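Local atomic coordinates of methylocystis parvus OBBP MbnE (PDB entry 5ICQ), a protein that probably captures the copper-chelating peptide methanobactin in the periplasm as the solute-binding component of a methanobactin uptake system. Residues D51-A56 against A101-E106; P58-G63 against F257-E262; L282-D287 against A579-I584; V585-S590 against S604-N609. All coordinates share one frame; numbering follows the deposited sequence.

The C-terminal residues of interaction 4 lie between the other three contacts. Along the sequence, interactions 1 and 2 alternate, their first segments both lying in the connection from strand 38-39 to strand 65-71; interactions 3 and 4 follow in series. The centre of interaction 4 is about 9 Å from that of interaction 2, 12 Å from interaction 3 and 14 Å from interaction 1, and it touches all three, whereas interactions 1 and 3 stay about 13 Å apart at their nearest atoms. Trp606 packs on Ala60, Lys608 bonds to the 581-584 turn, and Arg589 forms a salt bridge with Asp105. The C-terminal segments thus touch loops and turns that adjoin three different sheets in this solute-binding fold.

Interaction 1: residues D51-A56 against A101-E106; sequences DHFPYA and ARSQDE
Tyr55 and Phe53, from the long connection before strand 65-71, pack in a loop-on-strand contact against strand 100-103 and the turn that follows it. The one hydrogen bond between the segments runs from Gln104 N to Tyr55 OH, 2.9 Å long and nearly straight at 175°. Tyr55 reaches it because CG stands between its own backbone N and carbonyl carbon (chi1 57°), sending the ring across the 103-106 turn; Asp105 CB lies 3.9 Å from Tyr55 CD1, and Ser103 OG meets the ring edge. Phe53 takes Ser103 from another direction: Ser103 CB sits over the ring face, 3.9 Å from the centroid, in a CH-pi contact. The same serine turns its OG back to accept from Asp105 N (3.2 Å), so its methylene and hydroxyl serve different partners. Pro54 CG presses on Asp105 OD2 at 3.2 Å, while that carboxylate is engaged by Arg589 in a salt bridge and by the backbone N of Arg592. Each segment contains a type I beta turn, Phe53-Ala56 and Ser103-Glu106; the second, with the Ser103 ST turn inside it, belongs to the beta-hairpin connection between antiparallel strands 100-103 and 109-120.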
loop_
_atom_site.group_PDB
_atom_site.type_symbol
_atom_site.label_atom_id
_atom_site.label_comp_id
_atom_site.label_asym_id
_atom_site.label_seq_id
_atom_site.Cartn_x
_atom_site.Cartn_y
_atom_site.Cartn_z
ATOM N N ASP A 51 -5.178 17.625 21.496
ATOM C CA ASP A 51 -6.614 17.850 21.409
ATOM C C ASP A 51 -7.253 17.121 20.235
ATOM O O ASP A 51 -8.387 16.652 20.347
ATOM C CB ASP A 51 -6.914 19.344 21.287
ATOM C CG ASP A 51 -8.401 19.626 21.191
ATOM O OD1 ASP A 51 -9.082 19.549 22.234
ATOM O OD2 ASP A 51 -8.893 19.898 20.074
ATOM N N HIS A 52 -6.558 17.048 19.103
ATOM C CA HIS A 52 -7.081 16.386 17.913
ATOM C C HIS A 52 -5.910 16.081 16.998
ATOM O O HIS A 52 -4.819 16.641 17.156
ATOM C CB HIS A 52 -8.115 17.263 17.194
ATOM C CG HIS A 52 -7.598 18.623 16.821
ATOM N ND1 HIS A 52 -7.567 19.679 17.710
ATOM C CD2 HIS A 52 -7.075 19.091 15.662
ATOM C CE1 HIS A 52 -7.042 20.737 17.115
ATOM N NE2 HIS A 52 -6.741 20.410 15.870
ATOM N N PHE A 53 -6.139 15.186 16.041
ATOM C CA PHE A 53 -5.116 14.927 15.033
ATOM C C PHE A 53 -4.923 16.181 14.179
ATOM O O PHE A 53 -5.895 16.867 13.863
ATOM C CB PHE A 53 -5.513 13.753 14.135
ATOM C CG PHE A 53 -5.337 12.388 14.774
ATOM C CD1 PHE A 53 -4.750 12.246 16.027
ATOM C CD2 PHE A 53 -5.729 11.246 14.089
ATOM C CE1 PHE A 53 -4.577 10.986 16.602
ATOM C CE2 PHE A 53 -5.562 9.975 14.657
ATOM C CZ PHE A 53 -4.981 9.843 15.898
ATOM N N PRO A 54 -3.690 16.498 13.773
ATOM C CA PRO A 54 -3.450 17.802 13.125
ATOM C C PRO A 54 -4.101 17.956 11.756
ATOM O O PRO A 54 -4.256 19.097 11.299
ATOM C CB PRO A 54 -1.919 17.882 13.034
ATOM C CG PRO A 54 -1.449 16.478 13.155
ATOM C CD PRO A 54 -2.439 15.777 14.046
ATOM N N TYR A 55 -4.503 16.869 11.092
ATOM C CA TYR A 55 -5.216 16.962 9.822
ATOM C C TYR A 55 -6.731 16.871 9.987
ATOM O O TYR A 55 -7.448 16.690 8.996
ATOM C CB TYR A 55 -4.733 15.879 8.845
ATOM C CG TYR A 55 -4.867 14.454 9.352
ATOM C CD1 TYR A 55 -3.936 13.928 10.240
ATOM C CD2 TYR A 55 -5.910 13.632 8.930
ATOM C CE1 TYR A 55 -4.043 12.625 10.708
ATOM C CE2 TYR A 55 -6.019 12.324 9.391
ATOM C CZ TYR A 55 -5.082 11.837 10.281
ATOM O OH TYR A 55 -5.172 10.553 10.756
ATOM N N ALA A 56 -7.231 16.938 11.210
ATOM C CA ALA A 56 -8.654 17.093 11.447
ATOM C C ALA A 56 -8.920 18.544 11.813
ATOM O O ALA A 56 -8.059 19.218 12.382
ATOM C CB ALA A 56 -9.142 16.168 12.568
ATOM N N ALA A 101 -6.110 4.107 17.330
ATOM C CA ALA A 101 -6.390 4.810 16.085
ATOM C C ALA A 101 -5.073 5.268 15.478
ATOM O O ALA A 101 -4.228 5.827 16.179
ATOM C CB ALA A 101 -7.306 6.015 16.340
ATOM N N ARG A 102 -4.899 5.051 14.182
ATOM C CA ARG A 102 -3.650 5.406 13.519
ATOM C C ARG A 102 -3.711 6.859 13.048
ATOM O O ARG A 102 -4.669 7.259 12.382
ATOM C CB ARG A 102 -3.406 4.472 12.335
ATOM C CG ARG A 102 -2.102 4.739 11.617
ATOM C CD ARG A 102 -1.804 3.602 10.637
ATOM N NE ARG A 102 -0.474 3.722 10.042
ATOM C CZ ARG A 102 0.088 2.780 9.287
ATOM N NH1 ARG A 102 -0.563 1.647 9.052
ATOM N NH2 ARG A 102 1.303 2.957 8.782
ATOM N N SER A 103 -2.716 7.658 13.422
ATOM C CA SER A 103 -2.600 8.996 12.858
ATOM C C SER A 103 -1.915 8.901 11.506
ATOM O O SER A 103 -0.783 8.409 11.412
ATOM C CB SER A 103 -1.806 9.939 13.756
ATOM O OG SER A 103 -1.622 11.163 13.054
ATOM N N GLN A 104 -2.589 9.381 10.462
ATOM C CA GLN A 104 -1.969 9.376 9.144
ATOM C C GLN A 104 -0.996 10.524 8.947
ATOM O O GLN A 104 -0.486 10.712 7.836
ATOM C CB GLN A 104 -3.042 9.388 8.055
ATOM C CG GLN A 104 -3.570 7.997 7.727
ATOM C CD GLN A 104 -2.455 6.958 7.545
ATOM O OE1 GLN A 104 -1.411 7.236 6.939
ATOM N NE2 GLN A 104 -2.676 5.753 8.069
ATOM N N ASP A 105 -0.717 11.289 9.993
ATOM C CA ASP A 105 0.303 12.327 9.922
ATOM C C ASP A 105 1.700 11.825 10.276
ATOM O O ASP A 105 2.656 12.610 10.227
ATOM C CB ASP A 105 -0.065 13.489 10.842
ATOM C CG ASP A 105 0.256 14.829 10.225
ATOM O OD1 ASP A 105 0.041 14.993 9.001
ATOM O OD2 ASP A 105 0.729 15.708 10.962
ATOM N N GLU A 106 1.840 10.559 10.643
ATOM C CA GLU A 106 3.117 9.940 10.967
ATOM C C GLU A 106 3.245 8.652 10.170
ATOM O O GLU A 106 2.238 8.111 9.698
ATOM C CB GLU A 106 3.221 9.656 12.471
ATOM C CG GLU A 106 3.193 10.927 13.335
ATOM C CD GLU A 106 3.132 10.632 14.832
ATOM O OE1 GLU A 106 4.091 10.057 15.384
ATOM O OE2 GLU A 106 2.112 10.976 15.459
#

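Interaction 2: residues P58-G63 against F257-E262; sequences PAAKKG and FYNFDE
Ala60 opens the contact, its CB lying over the amide end of Asn259, 3.5 Å from ND2. That amide nitrogen donates to Trp605 O and Gly256 O, which fixes which way the group is turned and leaves OD1 for the lysine that follows. At Lys61 the backbone takes over: its carbonyl O lies 3.3 Å from Asn259 CB, while the side chain points away from the 257-262 segment, past Trp606 toward Asn609. Lys62 folds back over Asn259, bent at chi2 (-70°), and its NZ gives a short 2.6 Å hydrogen bond to Asn259 OD1, arriving 18° out of the carbonyl plane. Gly63 N then donates to Asn259 O at 2.9 Å, so both carbonyl oxygens of this one asparagine are held by consecutive residues. Gly63 CA lies 3.3 Å from Asp261 OD2, and the residue has a positive phi (129°), a conformation readily adopted by glycine. Arg242 pairs with Asp261 through OD1. Beyond Gly63 the hydrogen bonding continues from Glu262 to Gly64 and Leu66. The two segments run nearly in the same direction, forming the lead-in to the parallel pairing of strands 65-71 and 262-268 at one side of a four-stranded mixed sheet.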
loop_
_atom_site.group_PDB
_atom_site.type_symbol
_atom_site.label_atom_id
_atom_site.label_comp_id
_atom_site.label_asym_id
_atom_site.label_seq_id
_atom_site.Cartn_x
_atom_site.Cartn_y
_atom_site.Cartn_z
ATOM N N PRO A 58 -11.407 20.602 14.154
ATOM C CA PRO A 58 -12.497 20.523 15.137
ATOM C C PRO A 58 -13.651 21.466 14.843
ATOM O O PRO A 58 -14.746 21.249 15.364
ATOM C CB PRO A 58 -11.807 20.865 16.465
ATOM C CG PRO A 58 -10.521 21.519 16.094
ATOM C CD PRO A 58 -10.119 20.968 14.763
ATOM N N ALA A 59 -13.454 22.486 14.012
ATOM C CA ALA A 59 -14.568 23.347 13.632
ATOM C C ALA A 59 -15.395 22.787 12.478
ATOM O O ALA A 59 -16.323 23.465 12.022
ATOM C CB ALA A 59 -14.060 24.748 13.267
ATOM N N ALA A 60 -15.089 21.581 11.997
ATOM C CA ALA A 60 -15.881 20.981 10.928
ATOM C C ALA A 60 -17.353 20.958 11.309
ATOM O O ALA A 60 -17.713 20.644 12.449
ATOM C CB ALA A 60 -15.393 19.556 10.642
ATOM N N LYS A 61 -18.209 21.304 10.349
ATOM C CA LYS A 61 -19.644 21.334 10.596
ATOM C C LYS A 61 -20.251 19.940 10.474
ATOM O O LYS A 61 -19.827 19.129 9.650
ATOM C CB LYS A 61 -20.315 22.293 9.621
ATOM C CG LYS A 61 -19.916 23.740 9.887
ATOM C CD LYS A 61 -20.132 24.617 8.679
ATOM C CE LYS A 61 -19.640 26.036 8.943
ATOM N NZ LYS A 61 -19.600 26.858 7.699
ATOM N N LYS A 62 -21.275 19.675 11.289
ATOM C CA LYS A 62 -21.979 18.396 11.251
ATOM C C LYS A 62 -23.255 18.496 10.425
ATOM O O LYS A 62 -23.952 19.515 10.461
ATOM C CB LYS A 62 -22.325 17.926 12.664
ATOM C CG LYS A 62 -21.143 17.924 13.616
ATOM C CD LYS A 62 -20.130 16.835 13.266
ATOM C CE LYS A 62 -18.907 16.905 14.187
ATOM N NZ LYS A 62 -17.855 15.900 13.839
ATOM N N GLY A 63 -23.562 17.430 9.694
ATOM C CA GLY A 63 -24.799 17.331 8.943
ATOM C C GLY A 63 -24.562 16.937 7.499
ATOM O O GLY A 63 -23.440 16.924 6.996
ATOM N N PHE A 257 -13.494 14.388 13.047
ATOM C CA PHE A 257 -13.794 13.373 12.047
ATOM C C PHE A 257 -15.277 13.034 12.101
ATOM O O PHE A 257 -15.952 13.285 13.099
ATOM C CB PHE A 257 -12.963 12.106 12.290
ATOM C CG PHE A 257 -11.486 12.295 12.083
ATOM C CD1 PHE A 257 -10.974 12.534 10.811
ATOM C CD2 PHE A 257 -10.604 12.232 13.156
ATOM C CE1 PHE A 257 -9.609 12.695 10.617
ATOM C CE2 PHE A 257 -9.231 12.389 12.967
ATOM C CZ PHE A 257 -8.734 12.622 11.700
ATOM N N TYR A 258 -15.774 12.453 11.007
ATOM C CA TYR A 258 -17.130 11.905 10.918
ATOM C C TYR A 258 -18.182 13.009 11.055
ATOM O O TYR A 258 -18.974 13.064 11.996
ATOM C CB TYR A 258 -17.352 10.815 11.970
ATOM C CG TYR A 258 -16.173 9.909 12.134
ATOM C CD1 TYR A 258 -15.728 9.113 11.081
ATOM C CD2 TYR A 258 -15.513 9.833 13.349
ATOM C CE1 TYR A 258 -14.649 8.264 11.250
ATOM C CE2 TYR A 258 -14.440 9.001 13.524
ATOM C CZ TYR A 258 -14.010 8.223 12.482
ATOM O OH TYR A 258 -12.932 7.393 12.683
ATOM N N ASN A 259 -18.186 13.871 10.056
ATOM C CA ASN A 259 -19.005 15.073 10.098
ATOM C C ASN A 259 -20.323 14.939 9.361
ATOM O O ASN A 259 -21.321 15.543 9.783
ATOM C CB ASN A 259 -18.189 16.233 9.538
ATOM C CG ASN A 259 -16.894 16.386 10.293
ATOM O OD1 ASN A 259 -16.915 16.508 11.521
ATOM N ND2 ASN A 259 -15.763 16.278 9.595
ATOM N N PHE A 260 -20.357 14.152 8.290
ATOM C CA PHE A 260 -21.604 13.928 7.577
ATOM C C PHE A 260 -22.562 13.126 8.445
ATOM O O PHE A 260 -22.150 12.230 9.188
ATOM C CB PHE A 260 -21.343 13.193 6.263
ATOM C CG PHE A 260 -20.413 13.928 5.345
ATOM C CD1 PHE A 260 -20.862 15.030 4.641
ATOM C CD2 PHE A 260 -19.086 13.524 5.199
ATOM C CE1 PHE A 260 -20.017 15.729 3.797
ATOM C CE2 PHE A 260 -18.229 14.217 4.357
ATOM C CZ PHE A 260 -18.700 15.326 3.654
ATOM N N ASP A 261 -23.854 13.458 8.350
ATOM C CA ASP A 261 -24.855 12.681 9.074
ATOM C C ASP A 261 -25.108 11.342 8.398
ATOM O O ASP A 261 -25.475 10.369 9.066
ATOM C CB ASP A 261 -26.161 13.472 9.199
ATOM C CG ASP A 261 -26.100 14.551 10.289
ATOM O OD1 ASP A 261 -25.152 14.539 11.109
ATOM O OD2 ASP A 261 -27.016 15.402 10.341
ATOM N N GLU A 262 -24.888 11.266 7.088
ATOM C CA GLU A 262 -25.111 10.052 6.320
ATOM C C GLU A 262 -24.054 9.950 5.238
ATOM O O GLU A 262 -23.619 10.962 4.684
ATOM C CB GLU A 262 -26.498 10.033 5.646
ATOM C CG GLU A 262 -27.660 9.798 6.594
ATOM C CD GLU A 262 -28.985 10.234 6.002
ATOM O OE1 GLU A 262 -29.827 10.757 6.760
ATOM O OE2 GLU A 262 -29.179 10.066 4.778
#

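Interaction 3: residues L282-D287 against A579-I584; sequences LIDYRD and AHSTDI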
loop_
_atom_site.group_PDB
_atom_site.type_symbol
_atom_site.label_atom_id
_atom_site.label_comp_id
_atom_site.label_asym_id
_atom_site.label_seq_id
_atom_site.Cartn_x
_atom_site.Cartn_y
_atom_site.Cartn_z
ATOM N N LEU A 282 -24.387 13.778 -9.011
ATOM C CA LEU A 282 -24.922 12.722 -8.161
ATOM C C LEU A 282 -23.881 12.122 -7.231
ATOM O O LEU A 282 -24.244 11.415 -6.285
ATOM C CB LEU A 282 -25.502 11.595 -9.017
ATOM C CG LEU A 282 -26.516 11.972 -10.095
ATOM C CD1 LEU A 282 -26.854 10.749 -10.936
ATOM C CD2 LEU A 282 -27.763 12.564 -9.461
ATOM N N ILE A 283 -22.603 12.365 -7.498
ATOM C CA ILE A 283 -21.500 11.860 -6.692
ATOM C C ILE A 283 -20.623 13.050 -6.341
ATOM O O ILE A 283 -20.344 13.891 -7.201
ATOM C CB ILE A 283 -20.704 10.776 -7.454
ATOM C CG1 ILE A 283 -21.595 9.559 -7.734
ATOM C CG2 ILE A 283 -19.444 10.361 -6.678
ATOM C CD1 ILE A 283 -22.125 8.850 -6.462
ATOM N N ASP A 284 -20.175 13.117 -5.085
ATOM C CA ASP A 284 -19.553 14.322 -4.550
ATOM C C ASP A 284 -18.031 14.362 -4.689
ATOM O O ASP A 284 -17.439 15.431 -4.484
ATOM C CB ASP A 284 -19.940 14.474 -3.070
ATOM C CG ASP A 284 -21.415 14.823 -2.890
ATOM O OD1 ASP A 284 -21.923 15.636 -3.687
ATOM O OD2 ASP A 284 -22.061 14.285 -1.965
ATOM N N TYR A 285 -17.391 13.252 -5.041
ATOM C CA TYR A 285 -15.941 13.119 -4.947
ATOM C C TYR A 285 -15.487 11.997 -5.868
ATOM O O TYR A 285 -16.178 10.984 -5.993
ATOM C CB TYR A 285 -15.512 12.810 -3.496
ATOM C CG TYR A 285 -14.021 12.588 -3.338
ATOM C CD1 TYR A 285 -13.463 11.329 -3.530
ATOM C CD2 TYR A 285 -13.171 13.643 -3.006
ATOM C CE1 TYR A 285 -12.110 11.123 -3.406
ATOM C CE2 TYR A 285 -11.803 13.438 -2.868
ATOM C CZ TYR A 285 -11.288 12.177 -3.082
ATOM O OH TYR A 285 -9.942 11.950 -2.960
ATOM N N ARG A 286 -14.321 12.165 -6.490
ATOM C CA ARG A 286 -13.715 11.072 -7.238
ATOM C C ARG A 286 -12.199 11.218 -7.247
ATOM O O ARG A 286 -11.659 12.332 -7.198
ATOM C CB ARG A 286 -14.254 10.992 -8.679
ATOM C CG ARG A 286 -13.975 12.207 -9.549
ATOM C CD ARG A 286 -14.576 12.026 -10.960
ATOM N NE ARG A 286 -13.721 11.227 -11.833
ATOM C CZ ARG A 286 -13.920 9.948 -12.153
ATOM N NH1 ARG A 286 -14.968 9.277 -11.680
ATOM N NH2 ARG A 286 -13.058 9.336 -12.963
ATOM N N ASP A 287 -11.523 10.069 -7.269
ATOM C CA ASP A 287 -10.106 9.971 -7.601
ATOM C C ASP A 287 -9.969 9.630 -9.080
ATOM O O ASP A 287 -10.626 8.708 -9.567
ATOM C CB ASP A 287 -9.427 8.886 -6.760
ATOM C CG ASP A 287 -9.441 9.195 -5.287
ATOM O OD1 ASP A 287 -9.097 10.336 -4.914
ATOM O OD2 ASP A 287 -9.802 8.295 -4.501
ATOM N N ALA A 579 -11.287 15.204 -7.838
ATOM C CA ALA A 579 -12.285 16.207 -8.170
ATOM C C ALA A 579 -13.428 16.072 -7.182
ATOM O O ALA A 579 -13.678 14.984 -6.659
ATOM C CB ALA A 579 -12.808 16.067 -9.606
ATOM N N HIS A 580 -14.117 17.183 -6.922
ATOM C CA HIS A 580 -15.140 17.152 -5.890
ATOM C C HIS A 580 -16.110 18.311 -6.065
ATOM O O HIS A 580 -15.772 19.348 -6.644
ATOM C CB HIS A 580 -14.510 17.211 -4.494
ATOM C CG HIS A 580 -13.670 18.425 -4.275
ATOM N ND1 HIS A 580 -14.196 19.627 -3.853
ATOM C CD2 HIS A 580 -12.339 18.629 -4.427
ATOM C CE1 HIS A 580 -13.228 20.520 -3.755
ATOM N NE2 HIS A 580 -12.091 19.942 -4.100
ATOM N N SER A 581 -17.324 18.117 -5.555
ATOM C CA SER A 581 -18.261 19.222 -5.411
ATOM C C SER A 581 -17.662 20.298 -4.512
ATOM O O SER A 581 -16.947 20.006 -3.551
ATOM C CB SER A 581 -19.581 18.718 -4.814
ATOM O OG SER A 581 -20.385 19.804 -4.390
ATOM N N THR A 582 -17.965 21.563 -4.817
ATOM C CA THR A 582 -17.500 22.629 -3.935
ATOM C C THR A 582 -18.379 22.790 -2.709
ATOM O O THR A 582 -18.059 23.609 -1.839
ATOM C CB THR A 582 -17.421 23.967 -4.685
ATOM O OG1 THR A 582 -18.669 24.216 -5.344
ATOM C CG2 THR A 582 -16.321 23.908 -5.705
ATOM N N ASP A 583 -19.462 22.021 -2.617
ATOM C CA ASP A 583 -20.302 22.018 -1.431
ATOM C C ASP A 583 -19.710 21.207 -0.288
ATOM O O ASP A 583 -20.237 21.267 0.828
ATOM C CB ASP A 583 -21.689 21.480 -1.780
ATOM C CG ASP A 583 -22.420 22.367 -2.771
ATOM O OD1 ASP A 583 -22.063 23.563 -2.865
ATOM O OD2 ASP A 583 -23.342 21.872 -3.453
ATOM N N ILE A 584 -18.660 20.430 -0.531
ATOM C CA ILE A 584 -17.953 19.768 0.561
ATOM C C ILE A 584 -16.548 20.339 0.642
ATOM O O ILE A 584 -15.965 20.753 -0.365
ATOM C CB ILE A 584 -17.932 18.230 0.413
ATOM C CG1 ILE A 584 -17.262 17.804 -0.896
ATOM C CG2 ILE A 584 -19.353 17.681 0.507
ATOM C CD1 ILE A 584 -16.969 16.283 -0.951
HETATM O O HOH W 1 -22.991 18.145 -3.203
#
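Strands 285-287 and 579-581 run antiparallel, 178° apart, with Arg286 and Ala579 as a hydrogen-bonded pair and Tyr285 and His580 as the adjoining non-hydrogen-bonded pair. Arg286 N donates to Ala579 O (2.9 Å) and Ala579 N to Arg286 O (3.0 Å); Ser581 N donates to Asp284 O (2.9 Å). On one face Tyr285 CD2 touches His580 CB at 4.1 Å. A chi1 of 58° swings the imidazole away from the tyrosine, and the ring is gripped at both nitrogens: His580 ND1 donates to Ser581 O (2.8 Å), while NE2 bonds to Glu311. On the opposite face Arg286 CG packs on Ala579 CB, before the arginine chain bends toward Glu288 and Tyr298. Where the pairing ends, Ile584 CD1 comes back to within 3.7 Å of Asp284 O. Asp284 is bound by Arg67 through OD2, and a water donates to Asp284 OD1, its oxygen 2.8 Å away; that water has a weak second bond to Ser581 OG. Ser581 OG also accepts from Asp583 N, an ST turn within the type I turn 581-584. Strand 285-288 is one edge of a three-stranded antiparallel sheet, with 576-581 central and 308-313 the other edge.

Interaction 4: residues V585-S590 against S604-N609; sequences VRPERS and SWWRKN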
loop_
_atom_site.group_PDB
_atom_site.type_symbol
_atom_site.label_atom_id
_atom_site.label_comp_id
_atom_site.label_asym_id
_atom_site.label_seq_id
_atom_site.Cartn_x
_atom_site.Cartn_y
_atom_site.Cartn_z
ATOM N N VAL A 585 -16.011 20.394 1.863
ATOM C CA VAL A 585 -14.714 21.014 2.114
ATOM C C VAL A 585 -13.896 20.116 3.035
ATOM O O VAL A 585 -14.417 19.205 3.684
ATOM C CB VAL A 585 -14.854 22.423 2.728
ATOM C CG1 VAL A 585 -15.476 23.379 1.720
ATOM C CG2 VAL A 585 -15.693 22.351 3.952
ATOM N N ARG A 586 -12.606 20.401 3.109
ATOM C CA ARG A 586 -11.667 19.611 3.890
ATOM C C ARG A 586 -10.790 20.527 4.725
ATOM O O ARG A 586 -10.766 21.741 4.497
ATOM C CB ARG A 586 -10.800 18.753 2.962
ATOM C CG ARG A 586 -9.852 19.554 2.113
ATOM C CD ARG A 586 -8.844 18.625 1.476
ATOM N NE ARG A 586 -7.824 19.346 0.733
ATOM C CZ ARG A 586 -7.993 19.818 -0.494
ATOM N NH1 ARG A 586 -9.157 19.657 -1.122
ATOM N NH2 ARG A 586 -7.002 20.458 -1.087
ATOM N N PRO A 587 -10.077 19.989 5.721
ATOM C CA PRO A 587 -9.208 20.848 6.534
ATOM C C PRO A 587 -8.086 21.448 5.702
ATOM O O PRO A 587 -7.702 20.923 4.655
ATOM C CB PRO A 587 -8.656 19.901 7.609
ATOM C CG PRO A 587 -9.676 18.790 7.693
ATOM C CD PRO A 587 -10.195 18.628 6.288
ATOM N N GLU A 588 -7.557 22.574 6.192
ATOM C CA GLU A 588 -6.463 23.238 5.492
ATOM C C GLU A 588 -5.228 22.357 5.432
ATOM O O GLU A 588 -4.442 22.449 4.485
ATOM C CB GLU A 588 -6.122 24.560 6.179
ATOM C CG GLU A 588 -7.303 25.488 6.337
ATOM C CD GLU A 588 -6.899 26.946 6.291
ATOM O OE1 GLU A 588 -7.794 27.813 6.374
ATOM O OE2 GLU A 588 -5.685 27.220 6.162
ATOM N N ARG A 589 -5.044 21.500 6.422
ATOM C CA ARG A 589 -3.860 20.659 6.504
ATOM C C ARG A 589 -4.251 19.209 6.233
ATOM O O ARG A 589 -5.074 18.641 6.956
ATOM C CB ARG A 589 -3.204 20.804 7.876
ATOM C CG ARG A 589 -2.072 19.844 8.104
ATOM C CD ARG A 589 -1.308 20.189 9.353
ATOM N NE ARG A 589 -0.290 19.175 9.638
ATOM C CZ ARG A 589 0.599 19.241 10.621
ATOM N NH1 ARG A 589 0.608 20.297 11.439
ATOM N NH2 ARG A 589 1.475 18.252 10.786
ATOM N N SER A 590 -3.653 18.619 5.208
ATOM C CA SER A 590 -3.883 17.231 4.842
ATOM C C SER A 590 -2.833 16.329 5.487
ATOM O O SER A 590 -1.749 16.790 5.862
ATOM C CB SER A 590 -3.858 17.095 3.322
ATOM O OG SER A 590 -4.901 17.879 2.755
ATOM N N SER A 604 -12.399 13.245 7.189
ATOM C CA SER A 604 -12.062 14.594 7.653
ATOM C C SER A 604 -12.837 15.707 6.945
ATOM O O SER A 604 -12.747 16.867 7.367
ATOM C CB SER A 604 -10.554 14.859 7.501
ATOM O OG SER A 604 -10.179 14.909 6.132
ATOM N N TRP A 605 -13.600 15.399 5.906
ATOM C CA TRP A 605 -14.309 16.434 5.166
ATOM C C TRP A 605 -15.649 16.751 5.826
ATOM O O TRP A 605 -16.084 16.084 6.772
ATOM C CB TRP A 605 -14.543 16.006 3.716
ATOM C CG TRP A 605 -13.317 15.857 2.860
ATOM C CD1 TRP A 605 -12.191 15.136 3.144
ATOM C CD2 TRP A 605 -13.138 16.371 1.527
ATOM N NE1 TRP A 605 -11.309 15.200 2.085
ATOM C CE2 TRP A 605 -11.865 15.952 1.084
ATOM C CE3 TRP A 605 -13.917 17.172 0.685
ATOM C CZ2 TRP A 605 -11.359 16.291 -0.179
ATOM C CZ3 TRP A 605 -13.407 17.520 -0.568
ATOM C CH2 TRP A 605 -12.146 17.073 -0.987
ATOM N N TRP A 606 -16.314 17.786 5.317
ATOM C CA TRP A 606 -17.624 18.149 5.853
ATOM C C TRP A 606 -18.393 18.978 4.834
ATOM O O TRP A 606 -17.839 19.452 3.842
ATOM C CB TRP A 606 -17.499 18.897 7.186
ATOM C CG TRP A 606 -16.878 20.296 7.142
ATOM C CD1 TRP A 606 -17.545 21.490 7.021
ATOM C CD2 TRP A 606 -15.487 20.627 7.279
ATOM N NE1 TRP A 606 -16.649 22.538 7.055
ATOM C CE2 TRP A 606 -15.382 22.034 7.210
ATOM C CE3 TRP A 606 -14.316 19.866 7.438
ATOM C CZ2 TRP A 606 -14.160 22.698 7.304
ATOM C CZ3 TRP A 606 -13.102 20.530 7.535
ATOM C CH2 TRP A 606 -13.033 21.932 7.463
ATOM N N ARG A 607 -19.692 19.134 5.093
ATOM C CA ARG A 607 -20.567 19.908 4.218
ATOM C C ARG A 607 -20.445 21.394 4.537
ATOM O O ARG A 607 -20.558 21.803 5.696
ATOM C CB ARG A 607 -22.015 19.449 4.382
ATOM C CG ARG A 607 -23.012 20.194 3.498
ATOM C CD ARG A 607 -24.457 19.906 3.902
ATOM N NE ARG A 607 -24.747 20.344 5.266
ATOM C CZ ARG A 607 -25.908 20.147 5.886
ATOM N NH1 ARG A 607 -26.898 19.521 5.267
ATOM N NH2 ARG A 607 -26.075 20.582 7.129
ATOM N N LYS A 608 -20.217 22.201 3.513
ATOM C CA LYS A 608 -20.045 23.633 3.729
ATOM C C LYS A 608 -21.372 24.268 4.136
ATOM O O LYS A 608 -22.436 23.891 3.637
ATOM C CB LYS A 608 -19.508 24.287 2.457
ATOM C CG LYS A 608 -19.002 25.697 2.643
ATOM C CD LYS A 608 -18.060 26.079 1.520
ATOM C CE LYS A 608 -18.744 25.984 0.172
ATOM N NZ LYS A 608 -17.807 26.333 -0.936
ATOM N N ASN A 609 -21.325 25.223 5.055
ATOM C CA ASN A 609 -22.579 25.895 5.407
ATOM C C ASN A 609 -22.805 27.130 4.533
ATOM O O ASN A 609 -23.329 27.023 3.423
ATOM C CB ASN A 609 -22.611 26.287 6.883
ATOM C CG ASN A 609 -23.984 26.097 7.506
ATOM O OD1 ASN A 609 -24.835 25.393 6.956
ATOM N ND2 ASN A 609 -24.205 26.724 8.658
#
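Val585 and Trp606 face each other as an antiparallel hydrogen-bonded pair, Val585 N to Trp606 O and Trp606 N to Val585 O, both 2.9 Å. The indole lies beneath the valine: turned by a chi1 of 68° and a chi2 of 93°, Trp606 brings a face under Val585 CG2, which sits 3.4 Å from the centroid of the five-membered ring. That methyl is closest to the NE1-CE2 bond of Trp606, both atoms being 3.3 Å away, a tight CH-pi contact. The other branch, Val585 CG1, meets Lys608 CD at 3.7 Å; the lysine crosses it at about a right angle and carries its ammonium on to Thr582 O. The six-membered part of Trp606 continues to Pro587, whose CG lies in the indole plane at the edge.

Trp605 is met by Arg586. Arg586 CB is centred over the five-membered ring, 3.5 Å from its centroid, and the extended chain from CG to NE runs alongside the indole in the same direction. Arg586 CD passes 3.8 Å from Trp605 CZ2, and the guanidinium ends turned 44° from the ring, near CH2 but committed to a salt bridge with Glu311. His580 and Phe598 make edge-to-face contacts with this tryptophan. Consecutive tryptophans are thus covered by consecutive residues of the other segment, at and just beside the short two-stranded antiparallel sheet, 584-585 with 606-607, formed close to the C-terminal end of the modelled chain.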